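Local coordinates for alpha-rhamnosidase (Dictyoglomus thermophilum, PDB 6I60), which probably catalyses the hydrolysis of terminal non-reducing alpha-L-rhamnose residues from alpha-L-rhamnosides, at residues A[548-552]-A[553-557]. Residues are numbered along the deposited sequence; the frame is centred on the assembly and turned at random.
With AE3 (2-(2-ethoxyethoxy)ethanol), chain H.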
loop_
_atom_site.group_PDB
_atom_site.type_symbol
_atom_site.label_atom_id
_atom_site.label_comp_id
_atom_site.label_asym_id
_atom_site.label_seq_id
_atom_site.Cartn_x
_atom_site.Cartn_y
_atom_site.Cartn_z
ATOM N N ILE A 548 10.703 6.952 5.160
ATOM C CA ILE A 548 9.801 8.049 4.822
ATOM C C ILE A 548 8.421 7.712 5.374
ATOM O O ILE A 548 7.883 6.639 5.061
ATOM C CB ILE A 548 9.742 8.293 3.303
ATOM C CG1 ILE A 548 11.146 8.455 2.714
ATOM C CG2 ILE A 548 8.889 9.511 2.996
ATOM C CD1 ILE A 548 11.799 9.770 3.033
ATOM N N PRO A 549 7.803 8.580 6.194
ATOM C CA PRO A 549 8.288 9.878 6.683
ATOM C C PRO A 549 9.524 9.764 7.573
ATOM O O PRO A 549 9.703 8.745 8.242
ATOM C CB PRO A 549 7.096 10.419 7.484
ATOM C CG PRO A 549 5.917 9.665 6.982
ATOM C CD PRO A 549 6.435 8.304 6.658
ATOM N N PRO A 550 10.366 10.799 7.581
ATOM C CA PRO A 550 11.664 10.717 8.275
ATOM C C PRO A 550 11.552 10.946 9.780
ATOM O O PRO A 550 12.155 11.863 10.344
ATOM C CB PRO A 550 12.475 11.813 7.573
ATOM C CG PRO A 550 11.459 12.836 7.202
ATOM C CD PRO A 550 10.182 12.092 6.899
ATOM N N TYR A 551 10.765 10.099 10.448
ATOM C CA TYR A 551 10.789 10.084 11.907
ATOM C C TYR A 551 12.180 9.722 12.412
ATOM O O TYR A 551 12.646 10.261 13.422
ATOM C CB TYR A 551 9.742 9.110 12.444
ATOM C CG TYR A 551 8.350 9.352 11.903
ATOM C CD1 TYR A 551 7.644 10.501 12.239
ATOM C CD2 TYR A 551 7.743 8.436 11.053
ATOM C CE1 TYR A 551 6.371 10.728 11.746
ATOM C CE2 TYR A 551 6.472 8.655 10.552
ATOM C CZ TYR A 551 5.791 9.801 10.904
ATOM O OH TYR A 551 4.526 10.023 10.411
ATOM N N TRP A 552 12.852 8.807 11.718
ATOM C CA TRP A 552 14.279 8.568 11.883
ATOM C C TRP A 552 15.000 9.234 10.717
ATOM O O TRP A 552 14.775 8.872 9.557
ATOM C CB TRP A 552 14.589 7.072 11.915
ATOM C CG TRP A 552 14.051 6.336 13.104
ATOM C CD1 TRP A 552 13.477 6.875 14.217
ATOM C CD2 TRP A 552 14.040 4.917 13.294
ATOM N NE1 TRP A 552 13.109 5.878 15.091
ATOM C CE2 TRP A 552 13.444 4.667 14.547
ATOM C CE3 TRP A 552 14.478 3.833 12.527
ATOM C CZ2 TRP A 552 13.275 3.378 15.049
ATOM C CZ3 TRP A 552 14.310 2.555 13.028
ATOM C CH2 TRP A 552 13.714 2.338 14.276
ATOM N N SER A 553 15.852 10.210 11.018
ATOM C CA SER A 553 16.560 10.940 9.972
ATOM C C SER A 553 17.782 10.135 9.543
ATOM O O SER A 553 18.774 10.060 10.275
ATOM C CB SER A 553 16.961 12.329 10.462
ATOM O OG SER A 553 15.954 13.281 10.167
ATOM N N ILE A 554 17.711 9.530 8.362
ATOM C CA ILE A 554 18.835 8.792 7.785
ATOM C C ILE A 554 19.092 9.399 6.409
ATOM O O ILE A 554 18.510 8.990 5.400
ATOM C CB ILE A 554 18.575 7.287 7.707
ATOM C CG1 ILE A 554 18.585 6.680 9.109
ATOM C CG2 ILE A 554 19.645 6.597 6.874
ATOM C CD1 ILE A 554 17.221 6.331 9.635
ATOM N N TYR A 555 19.967 10.400 6.367
ATOM C CA TYR A 555 20.364 11.070 5.143
ATOM C C TYR A 555 21.872 10.973 4.959
ATOM O O TYR A 555 22.622 11.133 5.927
ATOM C CB TYR A 555 19.961 12.551 5.161
ATOM C CG TYR A 555 18.479 12.829 5.056
ATOM C CD1 TYR A 555 17.695 12.963 6.196
ATOM C CD2 TYR A 555 17.868 12.989 3.819
ATOM C CE1 TYR A 555 16.341 13.233 6.105
ATOM C CE2 TYR A 555 16.515 13.260 3.717
ATOM C CZ TYR A 555 15.756 13.383 4.863
ATOM O OH TYR A 555 14.409 13.652 4.767
ATOM N N PRO A 556 22.352 10.707 3.735
ATOM C CA PRO A 556 21.535 10.407 2.557
ATOM C C PRO A 556 21.103 8.948 2.516
ATOM O O PRO A 556 21.457 8.175 3.406
ATOM C CB PRO A 556 22.469 10.730 1.395
ATOM C CG PRO A 556 23.827 10.452 1.932
ATOM C CD PRO A 556 23.788 10.766 3.406
ATOM N N GLY A 557 20.357 8.573 1.485
ATOM C CA GLY A 557 19.798 7.241 1.383
ATOM C C GLY A 557 20.633 6.312 0.523
ATOM O O GLY A 557 21.382 6.747 -0.349
HETATM C C2 AE3 H . 17.774 16.531 7.719
HETATM O O2 AE3 H . 19.130 16.349 7.366
HETATM C C3 AE3 H . 20.014 16.435 8.464
HETATM C C4 AE3 H . 21.427 16.599 7.939
HETATM O O3 AE3 H . 21.677 15.602 6.970
HETATM C C5 AE3 H . 23.022 15.571 6.536
HETATM C C6 AE3 H . 23.251 14.320 5.710
HETATM O O4 AE3 H . 24.647 14.141 5.510
#
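The phenol of Tyr555 and the ring of Pro550 meet at a slant, and neither lies flat on the other. Pro550 comes to the phenol end of the tyrosine, its CB 3.9 Å from Tyr555 OH and its CG equally close. The glycol ether AE3 lies across the ring plane from Pro550 and also approaches obliquely, with AE3 O2 3.9 Å from Tyr555 CD1. Closer to the backbone, AE3 C6 is 3.8 Å from Tyr555 CB, and Lys539 holds the ligand by a hydrogen bond. With its CG anti to the carbonyl carbon (chi1 -70°), Tyr555 swings its ring back toward Pro550. The hydroxyl is fixed by a hydrogen bond to the backbone carbonyl of Ala537, near the start of the same loop, just after helix 524-535. The Ala537 carbonyl would probably lose this donor, and Pro550 and the glycol ether their shared aromatic neighbour, if an alanine stood here.

The indole of Trp552 points off from the residues that follow and meets Phe167 edge-to-face, so its link to them runs through CB, 3.6 Å from CD1 of Ile554. Placing CG1 beside the backbone N (chi1 -71°) lets the isoleucine reach back along the chain. The ring of Tyr551 likewise turns from the following residues, into buried surroundings, meeting Tyr258 of the N-terminal rhamnosidase domain with planes inclined by about 45°.

The case illustrates how a segment without regular secondary structure can be shaped by prolines and its aromatic side chains distributed among different neighbours. Cis peptide bonds precede Pro549 and Pro556, while Pro550 centres an inverse gamma turn, closed by a weak bond from Tyr551 N to Pro549 O (2.8 Å). This turn belongs to the loop joining helices 524-535 and 559-562 in the six-hairpin glycosidase domain, the (alpha/alpha)6 barrel of this rhamnosidase family (GH78).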